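PDB 1YUZ: nigerythrin from Desulfovibrio vulgaris subsp. vulgaris, which shows NADH peroxidase activity in vitro and carries a hemerythrin-like diiron centre and a rubredoxin-like iron centre in each subunit of a homodimer. Local coordinates for residues B[16-21]-B[123-128]; B[22-27]-B[119-124]; B[39-44]-B[94-99]; B[52-57]-B[102-107]. All coordinates share one frame; numbering follows the deposited sequence. Where two conformers were deposited one is given.

Interaction 1: B[16-21]-B[123-128]; sequences FNMVAD and YPAFIR
P124 presents its pyrrolidine ring to the backbone of the loop 16-21, with CB as the main point of touch. That carbon lies 3.5 Å from F16 O and 3.7 Å from N17 O, so two successive carbonyls of the loop rest on the ring, and it also meets M18 CB at 3.8 Å. The thioether of M18 continues the contact one residue further along the helix: CG stands anti to the backbone N (chi1 171°), and SD settles against A125 CB at 3.6 Å before the bend at chi3 leads the methyl away. On the other flank, the F16 ring touches the end of I127, CD2 to CD1 at 3.9 Å, the two side chains crossing at about a right angle. No direct hydrogen bond joins the segments. Instead a water donates to F16 O at 2.7 Å and to P124 O at 2.9 Å, tying the loop to a helix carbonyl that also accepts from R128 N. P124 has no N-H to offer the preceding turn, and the helix is kinked there. Beyond this first shell, K146 makes a cation-pi contact with F16, and N17 ND2 hydrogen-bonds to D105 OD1 of the second subunit. The loop thus lies over helix 104-132 of the ferritin-like four-helix bundle, with F16 reaching T143 and I127 reaching F142 on helix 136-161.

Interaction 2: B[22-27]-B[119-124]; sequences SKTAVG and TSDMYP
An ST turn in the loop leading to helix 29-56 clasps the carboxylate of D121, which S22, K23 and T24 bind together. S22 OG and T24 OG1 both donate to D121 OD1, each at 2.6 Å, and they reach it from opposite faces of the carboxylate plane. The serine comes on the syn side, 28° out of plane, whereas the threonine approaches from above, 57° out. The other oxygen is taken by the backbone: K23 N lies 3.0 Å from D121 OD2, on its syn lone pair, in a nearly straight bond of 170°. Three donors thus fix the carboxylate in both position and rotation. S22 OG has a second task, accepting from T24 N at 3.1 Å, which closes the turn and brings the two hydroxyls to the same oxygen. The acceptor sits on helix 104-132 of the ferritin-like diiron bundle, at a wider pi-type turn spanning 119-122 that leads into the kink at P124. The D121 side chain points from this turn toward the loop. T24 also leans on the next helix residue: OG1 lies 3.4 Å from M122 CA, and CG2 is 4.1 Å from M122 CG. The M122 chain then turns away, placing CE over the centre of the Y123 ring, 3.4 Å above its plane. T24 OG1 has a further hydrogen-bond partner in Y117 OH.

Interaction 3: B[39-44]-B[94-99]; sequences GETGAH and PTVAAP. With FE (Fe (III) ion), chain F.
T41 and V96 carry most of this contact, in which the extended linker between helices 60-87 and 104-132 crosses the outside of helix 29-56 in the ferritin-like four-helix bundle. T41 is the more deeply engaged. With OG1 beside the backbone N (chi1 -60°), CG2 falls anti to that nitrogen, and the methyl meets P94 O at 3.6 Å and V96 CG1 at 3.8 Å. V96 answers with both branches: while CG1 rests on the threonine methyl, CG2 lies 3.6 Å from T41 O and 4.1 Å from G42 CA, where the helix surface is bare of a side chain. The hydroxyl of T41 turns back along its own helix to bond I37 O. P94 completes the contact through its ring, CG lying 4.0 Å from T41 OG1. No direct hydrogen bond crosses between the segments, so the linker is held by van der Waals packing and by water. The neighbouring residue on the helix faces the other way: E40 chelates the iron(III) ion, its chain bent at chi2 to bring both carboxylate oxygens to the metal, OE1 at 2.1 Å and OE2 at 2.3 Å. Y123 and H76 hydrogen-bond to OE2, and E73, E118 and E149 also bind this iron. On the linker side, one water donates both to T41 OG1 and to P94 O, each bond being 2.8 Å long.

Interaction 4: B[52-57]-B[102-107]; sequences KAAREQ and YSCDLN
The side-chain amide of Q57 is the flat group that bridges these segments, both its polar atoms engaging backbone around the start of helix 104-132. From NE2 a bond runs to Y102 O, 3.0 Å away and only 4° out of the amide plane; the donor, however, stands above the plane of the Y102 carbonyl, 36° out of it. OE1 accepts from C104 N at 2.9 Å, the N-H tilted 17° from the plane of the amide carbonyl. Together the two bonds restrain the rotation of the amide and support the assignment of its oxygen and nitrogen. The glutamine gets there on a chain extended beyond CG. OE1 also touches C104 CB at 3.5 Å. A second amide lies close by: N107 OD1 accepts from Y102 N at 2.9 Å, in its carbonyl plane and on a lone pair, while its ND2 makes a weak bond to Y102 O, which therefore receives both amides. Beside the Q57 amide, A54 CB meets C104 SG at 4.2 Å, the thiol lying anti to its backbone N, and A53 CB lies 4.3 Å from N107 ND2. I62 and Y59 also touch C104, and A63 touches A54, bringing helix 60-87 and its preceding loop into the cluster. L106 beside it packs on M18 of the second subunit. S103 occupies the N-cap position without making a capping bond, and Q57, just past the end of helix 29-56, takes the first-turn N-H of C104 with its side chain, joining two helix ends of the ferritin-like bundle.

Helix 104-132 connects three of the four contacts. Interactions 1 and 2 are continuous, their centres 5 Å apart, and pin successive parts of the N-terminal loop to it; V19 N meets S120 O at 3.0 Å, probably as a hydrogen bond, and F126 CE2 packs on T24 CG2 at 3.5 Å. Their shared Y123 leads to the diiron site, its OH 2.6 Å from E40 OE2 in interaction 3. M122 lies about 6 Å from the iron(III) ion between nearest side-chain atoms and metal. Interaction 4 is distant from interactions 1 and 2, about 17 and 15 Å at nearest atoms, and shares helix 29-56 with interaction 3. Interactions 1, 2 and 4 also touch the second subunit.

Interaction 1: B[16-21]-B[123-128]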
loop_
_atom_site.group_PDB
_atom_site.type_symbol
_atom_site.label_atom_id
_atom_site.label_comp_id
_atom_site.label_asym_id
_atom_site.label_seq_id
_atom_site.Cartn_x
_atom_site.Cartn_y
_atom_site.Cartn_z
ATOM N N PHE B 16 -15.247 3.256 2.395
ATOM C CA PHE B 16 -15.407 3.185 3.841
ATOM C C PHE B 16 -15.827 1.818 4.357
ATOM O O PHE B 16 -16.152 1.667 5.533
ATOM C CB PHE B 16 -16.413 4.237 4.314
ATOM C CG PHE B 16 -15.825 5.609 4.462
ATOM C CD1 PHE B 16 -15.379 6.314 3.349
ATOM C CD2 PHE B 16 -15.701 6.190 5.719
ATOM C CE1 PHE B 16 -14.817 7.581 3.488
ATOM C CE2 PHE B 16 -15.140 7.457 5.872
ATOM C CZ PHE B 16 -14.697 8.153 4.753
ATOM N N ASN B 17 -15.813 0.816 3.491
ATOM C CA ASN B 17 -16.205 -0.513 3.924
ATOM C C ASN B 17 -15.146 -1.168 4.797
ATOM O O ASN B 17 -13.950 -0.899 4.666
ATOM C CB ASN B 17 -16.510 -1.397 2.715
ATOM C CG ASN B 17 -17.731 -0.928 1.956
ATOM O OD1 ASN B 17 -18.812 -0.800 2.530
ATOM N ND2 ASN B 17 -17.567 -0.660 0.669
ATOM N N MET B 18 -15.606 -2.013 5.714
ATOM C CA MET B 18 -14.724 -2.740 6.614
ATOM C C MET B 18 -14.528 -4.135 6.037
ATOM O O MET B 18 -15.481 -4.749 5.560
ATOM C CB MET B 18 -15.358 -2.850 8.005
ATOM C CG MET B 18 -14.628 -3.776 8.966
ATOM S SD MET B 18 -15.638 -4.267 10.388
ATOM C CE MET B 18 -16.496 -5.684 9.703
ATOM N N VAL B 19 -13.295 -4.630 6.063
ATOM C CA VAL B 19 -13.026 -5.967 5.554
ATOM C C VAL B 19 -13.919 -6.938 6.326
ATOM O O VAL B 19 -14.024 -6.855 7.552
ATOM C CB VAL B 19 -11.537 -6.351 5.738
ATOM C CG1 VAL B 19 -10.662 -5.417 4.921
ATOM C CG2 VAL B 19 -11.146 -6.287 7.207
ATOM N N ALA B 20 -14.573 -7.844 5.606
ATOM C CA ALA B 20 -15.479 -8.808 6.227
ATOM C C ALA B 20 -14.833 -9.572 7.376
ATOM O O ALA B 20 -15.433 -9.729 8.441
ATOM C CB ALA B 20 -15.999 -9.780 5.182
ATOM N N ASP B 21 -13.614 -10.054 7.160
ATOM C CA ASP B 21 -12.902 -10.795 8.194
ATOM C C ASP B 21 -12.081 -9.814 9.026
ATOM O O ASP B 21 -10.851 -9.802 8.966
ATOM C CB ASP B 21 -11.984 -11.844 7.559
ATOM C CG ASP B 21 -11.444 -12.835 8.572
ATOM O OD1 ASP B 21 -10.783 -12.403 9.538
ATOM O OD2 ASP B 21 -11.684 -14.049 8.399
ATOM N N TYR B 123 -10.652 1.612 11.616
ATOM C CA TYR B 123 -11.482 2.801 11.560
ATOM C C TYR B 123 -12.845 2.543 10.924
ATOM O O TYR B 123 -13.852 3.041 11.424
ATOM C CB TYR B 123 -10.718 3.962 10.911
ATOM C CG TYR B 123 -9.764 4.622 11.895
ATOM C CD1 TYR B 123 -8.405 4.755 11.604
ATOM C CD2 TYR B 123 -10.221 5.098 13.130
ATOM C CE1 TYR B 123 -7.526 5.341 12.513
ATOM C CE2 TYR B 123 -9.350 5.688 14.044
ATOM C CZ TYR B 123 -8.004 5.808 13.729
ATOM O OH TYR B 123 -7.146 6.399 14.632
ATOM N N PRO B 124 -12.912 1.758 9.831
ATOM C CA PRO B 124 -14.249 1.525 9.270
ATOM C C PRO B 124 -15.162 0.844 10.305
ATOM O O PRO B 124 -16.354 1.141 10.380
ATOM C CB PRO B 124 -13.964 0.632 8.070
ATOM C CG PRO B 124 -12.660 1.171 7.579
ATOM C CD PRO B 124 -11.867 1.344 8.873
ATOM N N ALA B 125 -14.597 -0.053 11.112
ATOM C CA ALA B 125 -15.373 -0.753 12.138
ATOM C C ALA B 125 -15.872 0.234 13.186
ATOM O O ALA B 125 -17.031 0.178 13.612
ATOM C CB ALA B 125 -14.520 -1.826 12.806
ATOM N N PHE B 126 -14.993 1.136 13.607
ATOM C CA PHE B 126 -15.345 2.133 14.609
ATOM C C PHE B 126 -16.320 3.163 14.051
ATOM O O PHE B 126 -17.204 3.639 14.761
ATOM C CB PHE B 126 -14.085 2.836 15.113
ATOM C CG PHE B 126 -13.187 1.963 15.946
ATOM C CD1 PHE B 126 -11.942 2.429 16.351
ATOM C CD2 PHE B 126 -13.588 0.688 16.347
ATOM C CE1 PHE B 126 -11.108 1.649 17.142
ATOM C CE2 PHE B 126 -12.759 -0.101 17.142
ATOM C CZ PHE B 126 -11.519 0.380 17.540
ATOM N N ILE B 127 -16.155 3.515 12.781
ATOM C CA ILE B 127 -17.054 4.471 12.147
ATOM C C ILE B 127 -18.458 3.881 12.110
ATOM O O ILE B 127 -19.430 4.550 12.452
ATOM C CB ILE B 127 -16.598 4.794 10.707
ATOM C CG1 ILE B 127 -15.288 5.587 10.748
ATOM C CG2 ILE B 127 -17.685 5.572 9.972
ATOM C CD1 ILE B 127 -14.626 5.741 9.401
ATOM N N ARG B 128 -18.560 2.624 11.695
ATOM C CA ARG B 128 -19.853 1.962 11.618
ATOM C C ARG B 128 -20.540 1.935 12.978
ATOM O O ARG B 128 -21.732 2.225 13.080
ATOM C CB ARG B 128 -19.689 0.534 11.096
ATOM C CG ARG B 128 -21.000 -0.219 10.980
ATOM C CD ARG B 128 -21.929 0.433 9.968
ATOM N NE ARG B 128 -23.287 -0.097 10.069
ATOM C CZ ARG B 128 -24.271 0.186 9.221
ATOM N NH1 ARG B 128 -24.057 0.996 8.193
ATOM N NH2 ARG B 128 -25.473 -0.344 9.400
HETATM O O HOH W 1 -17.146 2.433 7.916
#

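Interaction 2: B[22-27]-B[119-124]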
loop_
_atom_site.group_PDB
_atom_site.type_symbol
_atom_site.label_atom_id
_atom_site.label_comp_id
_atom_site.label_asym_id
_atom_site.label_seq_id
_atom_site.Cartn_x
_atom_site.Cartn_y
_atom_site.Cartn_z
ATOM N N SER B 22 -12.780 -8.991 9.799
ATOM C CA SER B 22 -12.147 -7.987 10.645
ATOM C C SER B 22 -11.441 -8.543 11.872
ATOM O O SER B 22 -11.917 -9.479 12.509
ATOM C CB SER B 22 -13.186 -6.958 11.088
ATOM O OG SER B 22 -12.635 -6.061 12.031
ATOM N N LYS B 23 -10.304 -7.941 12.203
ATOM C CA LYS B 23 -9.509 -8.352 13.354
ATOM C C LYS B 23 -9.636 -7.285 14.439
ATOM O O LYS B 23 -8.760 -7.141 15.293
ATOM C CB LYS B 23 -8.040 -8.490 12.946
ATOM C CG LYS B 23 -7.809 -9.373 11.730
ATOM C CD LYS B 23 -6.361 -9.307 11.268
ATOM C CE LYS B 23 -6.133 -10.159 10.027
ATOM N NZ LYS B 23 -4.725 -10.070 9.549
ATOM N N THR B 24 -10.739 -6.545 14.407
ATOM C CA THR B 24 -10.957 -5.472 15.367
ATOM C C THR B 24 -12.075 -5.725 16.374
ATOM O O THR B 24 -13.207 -6.042 16.004
ATOM C CB THR B 24 -11.268 -4.143 14.637
ATOM O OG1 THR B 24 -10.212 -3.840 13.716
ATOM C CG2 THR B 24 -11.400 -3.002 15.634
ATOM N N ALA B 25 -11.745 -5.574 17.652
ATOM C CA ALA B 25 -12.724 -5.738 18.716
ATOM C C ALA B 25 -13.493 -4.428 18.765
ATOM O O ALA B 25 -12.897 -3.357 18.880
ATOM C CB ALA B 25 -12.029 -5.977 20.035
ATOM N N VAL B 26 -14.814 -4.514 18.669
ATOM C CA VAL B 26 -15.650 -3.324 18.688
ATOM C C VAL B 26 -16.516 -3.244 19.935
ATOM O O VAL B 26 -17.319 -4.135 20.206
ATOM C CB VAL B 26 -16.569 -3.273 17.452
ATOM C CG1 VAL B 26 -17.447 -2.032 17.504
ATOM C CG2 VAL B 26 -15.731 -3.272 16.183
ATOM N N GLY B 27 -16.338 -2.168 20.693
ATOM C CA GLY B 27 -17.122 -1.963 21.895
ATOM C C GLY B 27 -17.935 -0.700 21.705
ATOM O O GLY B 27 -18.306 -0.366 20.580
ATOM N N THR B 119 -7.093 1.816 7.926
ATOM C CA THR B 119 -8.013 2.410 6.969
ATOM C C THR B 119 -9.106 1.484 6.447
ATOM O O THR B 119 -10.182 1.953 6.084
ATOM C CB THR B 119 -7.244 2.994 5.754
ATOM O OG1 THR B 119 -8.031 4.017 5.139
ATOM C CG2 THR B 119 -6.964 1.916 4.713
ATOM N N SER B 120 -8.847 0.179 6.427
ATOM C CA SER B 120 -9.815 -0.770 5.884
ATOM C C SER B 120 -10.459 -1.698 6.898
ATOM O O SER B 120 -11.388 -2.432 6.564
ATOM C CB SER B 120 -9.141 -1.636 4.818
ATOM O OG SER B 120 -8.215 -2.529 5.416
ATOM N N ASP B 121 -9.967 -1.674 8.127
ATOM C CA ASP B 121 -10.490 -2.557 9.153
ATOM C C ASP B 121 -10.892 -1.804 10.414
ATOM O O ASP B 121 -12.078 -1.628 10.684
ATOM C CB ASP B 121 -9.434 -3.619 9.486
ATOM C CG ASP B 121 -9.955 -4.704 10.402
ATOM O OD1 ASP B 121 -10.814 -4.407 11.256
ATOM O OD2 ASP B 121 -9.483 -5.854 10.280
ATOM N N MET B 122 -9.905 -1.328 11.165
ATOM C CA MET B 122 -10.189 -0.645 12.418
ATOM C C MET B 122 -11.077 0.584 12.340
ATOM O O MET B 122 -12.147 0.612 12.948
ATOM C CB MET B 122 -8.894 -0.268 13.133
ATOM C CG MET B 122 -9.144 0.227 14.545
ATOM S SD MET B 122 -7.690 0.887 15.334
ATOM C CE MET B 122 -7.660 2.529 14.632
ATOM N N TYR B 123 -10.652 1.612 11.616
ATOM C CA TYR B 123 -11.482 2.801 11.560
ATOM C C TYR B 123 -12.845 2.543 10.924
ATOM O O TYR B 123 -13.852 3.041 11.424
ATOM C CB TYR B 123 -10.718 3.962 10.911
ATOM C CG TYR B 123 -9.764 4.622 11.895
ATOM C CD1 TYR B 123 -8.405 4.755 11.604
ATOM C CD2 TYR B 123 -10.221 5.098 13.130
ATOM C CE1 TYR B 123 -7.526 5.341 12.513
ATOM C CE2 TYR B 123 -9.350 5.688 14.044
ATOM C CZ TYR B 123 -8.004 5.808 13.729
ATOM O OH TYR B 123 -7.146 6.399 14.632
ATOM N N PRO B 124 -12.912 1.758 9.831
ATOM C CA PRO B 124 -14.249 1.525 9.270
ATOM C C PRO B 124 -15.162 0.844 10.305
ATOM O O PRO B 124 -16.354 1.141 10.380
ATOM C CB PRO B 124 -13.964 0.632 8.070
ATOM C CG PRO B 124 -12.660 1.171 7.579
ATOM C CD PRO B 124 -11.867 1.344 8.873
#

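Interaction 3: B[39-44]-B[94-99]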
loop_
_atom_site.group_PDB
_atom_site.type_symbol
_atom_site.label_atom_id
_atom_site.label_comp_id
_atom_site.label_asym_id
_atom_site.label_seq_id
_atom_site.Cartn_x
_atom_site.Cartn_y
_atom_site.Cartn_z
ATOM N N GLY B 39 -3.948 2.540 19.948
ATOM C CA GLY B 39 -3.317 2.104 18.716
ATOM C C GLY B 39 -2.456 3.182 18.086
ATOM O O GLY B 39 -1.351 2.907 17.618
ATOM N N GLU B 40 -2.954 4.412 18.073
ATOM C CA GLU B 40 -2.208 5.517 17.486
ATOM C C GLU B 40 -0.986 5.872 18.314
ATOM O O GLU B 40 0.017 6.337 17.780
ATOM C CB GLU B 40 -3.117 6.734 17.324
ATOM C CG GLU B 40 -4.296 6.475 16.385
ATOM C CD GLU B 40 -3.874 6.263 14.934
ATOM O OE1 GLU B 40 -2.818 5.636 14.684
ATOM O OE2 GLU B 40 -4.608 6.721 14.039
ATOM N N THR B 41 -1.070 5.650 19.621
ATOM C CA THR B 41 0.055 5.929 20.495
ATOM C C THR B 41 1.157 4.940 20.124
ATOM O O THR B 41 2.333 5.288 20.089
ATOM C CB THR B 41 -0.357 5.781 21.971
ATOM O OG1 THR B 41 -1.410 6.715 22.254
ATOM C CG2 THR B 41 0.814 6.076 22.894
ATOM N N GLY B 42 0.761 3.708 19.823
ATOM C CA GLY B 42 1.730 2.706 19.419
ATOM C C GLY B 42 2.299 3.056 18.052
ATOM O O GLY B 42 3.497 2.925 17.816
ATOM N N ALA B 43 1.437 3.506 17.144
ATOM C CA ALA B 43 1.871 3.882 15.802
ATOM C C ALA B 43 2.874 5.026 15.866
ATOM O O ALA B 43 3.874 5.032 15.149
ATOM C CB ALA B 43 0.670 4.286 14.955
ATOM N N HIS B 44 2.603 6.003 16.723
ATOM C CA HIS B 44 3.502 7.137 16.856
ATOM C C HIS B 44 4.870 6.670 17.323
ATOM O O HIS B 44 5.897 7.096 16.793
ATOM C CB HIS B 44 2.942 8.158 17.845
ATOM C CG HIS B 44 3.779 9.390 17.961
ATOM N ND1 HIS B 44 4.898 9.462 18.762
ATOM C CD2 HIS B 44 3.688 10.586 17.332
ATOM C CE1 HIS B 44 5.459 10.652 18.622
ATOM N NE2 HIS B 44 4.744 11.351 17.760
ATOM N N PRO B 94 -2.590 7.309 27.257
ATOM C CA PRO B 94 -1.572 6.325 27.621
ATOM C C PRO B 94 -0.217 6.619 26.993
ATOM O O PRO B 94 -0.102 7.430 26.073
ATOM C CB PRO B 94 -2.166 5.026 27.102
ATOM C CG PRO B 94 -2.815 5.476 25.825
ATOM C CD PRO B 94 -3.518 6.755 26.251
ATOM N N THR B 95 0.810 5.964 27.518
ATOM C CA THR B 95 2.157 6.101 26.993
ATOM C C THR B 95 2.617 4.675 26.748
ATOM O O THR B 95 2.195 3.753 27.448
ATOM C CB THR B 95 3.107 6.787 27.995
ATOM O OG1 THR B 95 3.167 6.018 29.200
ATOM C CG2 THR B 95 2.618 8.193 28.317
ATOM N N VAL B 96 3.459 4.486 25.739
ATOM C CA VAL B 96 3.948 3.157 25.409
ATOM C C VAL B 96 5.453 3.170 25.215
ATOM O O VAL B 96 6.065 4.230 25.083
ATOM C CB VAL B 96 3.302 2.634 24.112
ATOM C CG1 VAL B 96 1.789 2.618 24.255
ATOM C CG2 VAL B 96 3.720 3.507 22.935
ATOM N N ALA B 97 6.044 1.982 25.202
ATOM C CA ALA B 97 7.475 1.854 25.001
ATOM C C ALA B 97 7.731 1.860 23.503
ATOM O O ALA B 97 6.819 1.629 22.706
ATOM C CB ALA B 97 7.975 0.557 25.613
ATOM N N ALA B 98 8.971 2.133 23.121
ATOM C CA ALA B 98 9.335 2.158 21.717
ATOM C C ALA B 98 9.649 0.745 21.235
ATOM O O ALA B 98 10.302 -0.033 21.937
ATOM C CB ALA B 98 10.538 3.058 21.511
ATOM N N PRO B 99 9.172 0.388 20.034
ATOM C CA PRO B 99 9.416 -0.939 19.464
ATOM C C PRO B 99 10.732 -0.912 18.698
ATOM O O PRO B 99 11.340 0.145 18.540
ATOM C CB PRO B 99 8.227 -1.122 18.535
ATOM C CG PRO B 99 8.073 0.264 17.969
ATOM C CD PRO B 99 8.230 1.155 19.196
HETATM FE FE FE F . -3.058 5.721 12.614
HETATM O O HOH W 2 -1.294 8.838 24.026
HETATM O O HOH W 3 -1.708 5.097 11.332
#

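Interaction 4: B[52-57]-B[102-107]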
loop_
_atom_site.group_PDB
_atom_site.type_symbol
_atom_site.label_atom_id
_atom_site.label_comp_id
_atom_site.label_asym_id
_atom_site.label_seq_id
_atom_site.Cartn_x
_atom_site.Cartn_y
_atom_site.Cartn_z
ATOM N N LYS B 52 14.118 7.375 13.261
ATOM C CA LYS B 52 15.468 7.406 13.799
ATOM C C LYS B 52 16.341 6.386 13.078
ATOM O O LYS B 52 17.490 6.670 12.737
ATOM C CB LYS B 52 15.434 7.118 15.299
ATOM C CG LYS B 52 16.792 7.177 15.980
ATOM C CD LYS B 52 16.639 7.150 17.491
ATOM C CE LYS B 52 17.984 7.050 18.191
ATOM N NZ LYS B 52 18.632 5.736 17.934
ATOM N N ALA B 53 15.790 5.203 12.832
ATOM C CA ALA B 53 16.532 4.155 12.139
ATOM C C ALA B 53 16.813 4.556 10.692
ATOM O O ALA B 53 17.910 4.335 10.182
ATOM C CB ALA B 53 15.751 2.846 12.180
ATOM N N ALA B 54 15.823 5.153 10.032
ATOM C CA ALA B 54 15.986 5.579 8.646
ATOM C C ALA B 54 17.146 6.561 8.514
ATOM O O ALA B 54 17.952 6.458 7.588
ATOM C CB ALA B 54 14.697 6.216 8.134
ATOM N N ARG B 55 17.232 7.515 9.436
ATOM C CA ARG B 55 18.316 8.489 9.393
ATOM C C ARG B 55 19.664 7.801 9.559
ATOM O O ARG B 55 20.620 8.117 8.852
ATOM C CB ARG B 55 18.126 9.555 10.478
ATOM C CG ARG B 55 17.037 10.560 10.138
ATOM C CD ARG B 55 16.849 11.620 11.210
ATOM N NE ARG B 55 15.790 12.556 10.839
ATOM C CZ ARG B 55 15.897 13.475 9.884
ATOM N NH1 ARG B 55 17.025 13.601 9.195
ATOM N NH2 ARG B 55 14.866 14.260 9.604
ATOM N N GLU B 56 19.743 6.860 10.491
ATOM C CA GLU B 56 20.992 6.143 10.719
ATOM C C GLU B 56 21.366 5.340 9.479
ATOM O O GLU B 56 22.543 5.193 9.152
ATOM C CB GLU B 56 20.849 5.189 11.906
ATOM C CG GLU B 56 20.382 5.844 13.188
ATOM C CD GLU B 56 20.199 4.842 14.308
ATOM O OE1 GLU B 56 19.534 3.812 14.075
ATOM O OE2 GLU B 56 20.715 5.084 15.420
ATOM N N GLN B 57 20.352 4.833 8.785
ATOM C CA GLN B 57 20.578 4.018 7.599
ATOM C C GLN B 57 20.828 4.831 6.330
ATOM O O GLN B 57 21.011 4.265 5.253
ATOM C CB GLN B 57 19.400 3.065 7.396
ATOM C CG GLN B 57 19.309 1.985 8.467
ATOM C CD GLN B 57 18.106 1.072 8.291
ATOM O OE1 GLN B 57 17.806 0.630 7.182
ATOM N NE2 GLN B 57 17.425 0.772 9.390
ATOM N N TYR B 102 13.671 -2.100 12.152
ATOM C CA TYR B 102 14.541 -2.985 11.390
ATOM C C TYR B 102 15.017 -2.277 10.130
ATOM O O TYR B 102 15.150 -1.056 10.126
ATOM C CB TYR B 102 13.796 -4.279 11.059
ATOM C CG TYR B 102 13.259 -4.959 12.299
ATOM C CD1 TYR B 102 11.985 -4.672 12.781
ATOM C CD2 TYR B 102 14.047 -5.853 13.020
ATOM C CE1 TYR B 102 11.508 -5.257 13.954
ATOM C CE2 TYR B 102 13.582 -6.442 14.192
ATOM C CZ TYR B 102 12.313 -6.140 14.651
ATOM O OH TYR B 102 11.853 -6.718 15.810
ATOM N N SER B 103 15.294 -3.026 9.068
ATOM C CA SER B 103 15.743 -2.399 7.834
ATOM C C SER B 103 14.653 -1.461 7.342
ATOM O O SER B 103 13.461 -1.744 7.485
ATOM C CB SER B 103 16.064 -3.452 6.777
ATOM O OG SER B 103 17.214 -4.182 7.161
ATOM N N CYS B 104 15.069 -0.345 6.758
ATOM C CA CYS B 104 14.136 0.666 6.289
ATOM C C CYS B 104 13.023 0.152 5.388
ATOM O O CYS B 104 11.862 0.524 5.568
ATOM C CB CYS B 104 14.899 1.785 5.584
ATOM S SG CYS B 104 13.909 3.260 5.328
ATOM N N ASP B 105 13.362 -0.698 4.424
ATOM C CA ASP B 105 12.340 -1.213 3.522
ATOM C C ASP B 105 11.278 -1.998 4.281
ATOM O O ASP B 105 10.086 -1.822 4.043
ATOM C CB ASP B 105 12.976 -2.055 2.394
ATOM C CG ASP B 105 13.657 -3.323 2.889
ATOM O OD1 ASP B 105 14.311 -3.299 3.955
ATOM O OD2 ASP B 105 13.558 -4.351 2.180
ATOM N N LEU B 106 11.701 -2.836 5.220
ATOM C CA LEU B 106 10.751 -3.613 6.004
ATOM C C LEU B 106 9.929 -2.713 6.922
ATOM O O LEU B 106 8.765 -3.003 7.199
ATOM C CB LEU B 106 11.480 -4.687 6.813
ATOM C CG LEU B 106 12.092 -5.803 5.962
ATOM C CD1 LEU B 106 12.808 -6.790 6.860
ATOM C CD2 LEU B 106 11.006 -6.500 5.163
ATOM N N ASN B 107 10.519 -1.616 7.387
ATOM C CA ASN B 107 9.778 -0.699 8.243
ATOM C C ASN B 107 8.683 -0.028 7.419
ATOM O O ASN B 107 7.573 0.181 7.905
ATOM C CB ASN B 107 10.699 0.358 8.854
ATOM C CG ASN B 107 11.728 -0.238 9.792
ATOM O OD1 ASN B 107 11.552 -1.344 10.300
ATOM N ND2 ASN B 107 12.799 0.502 10.038
#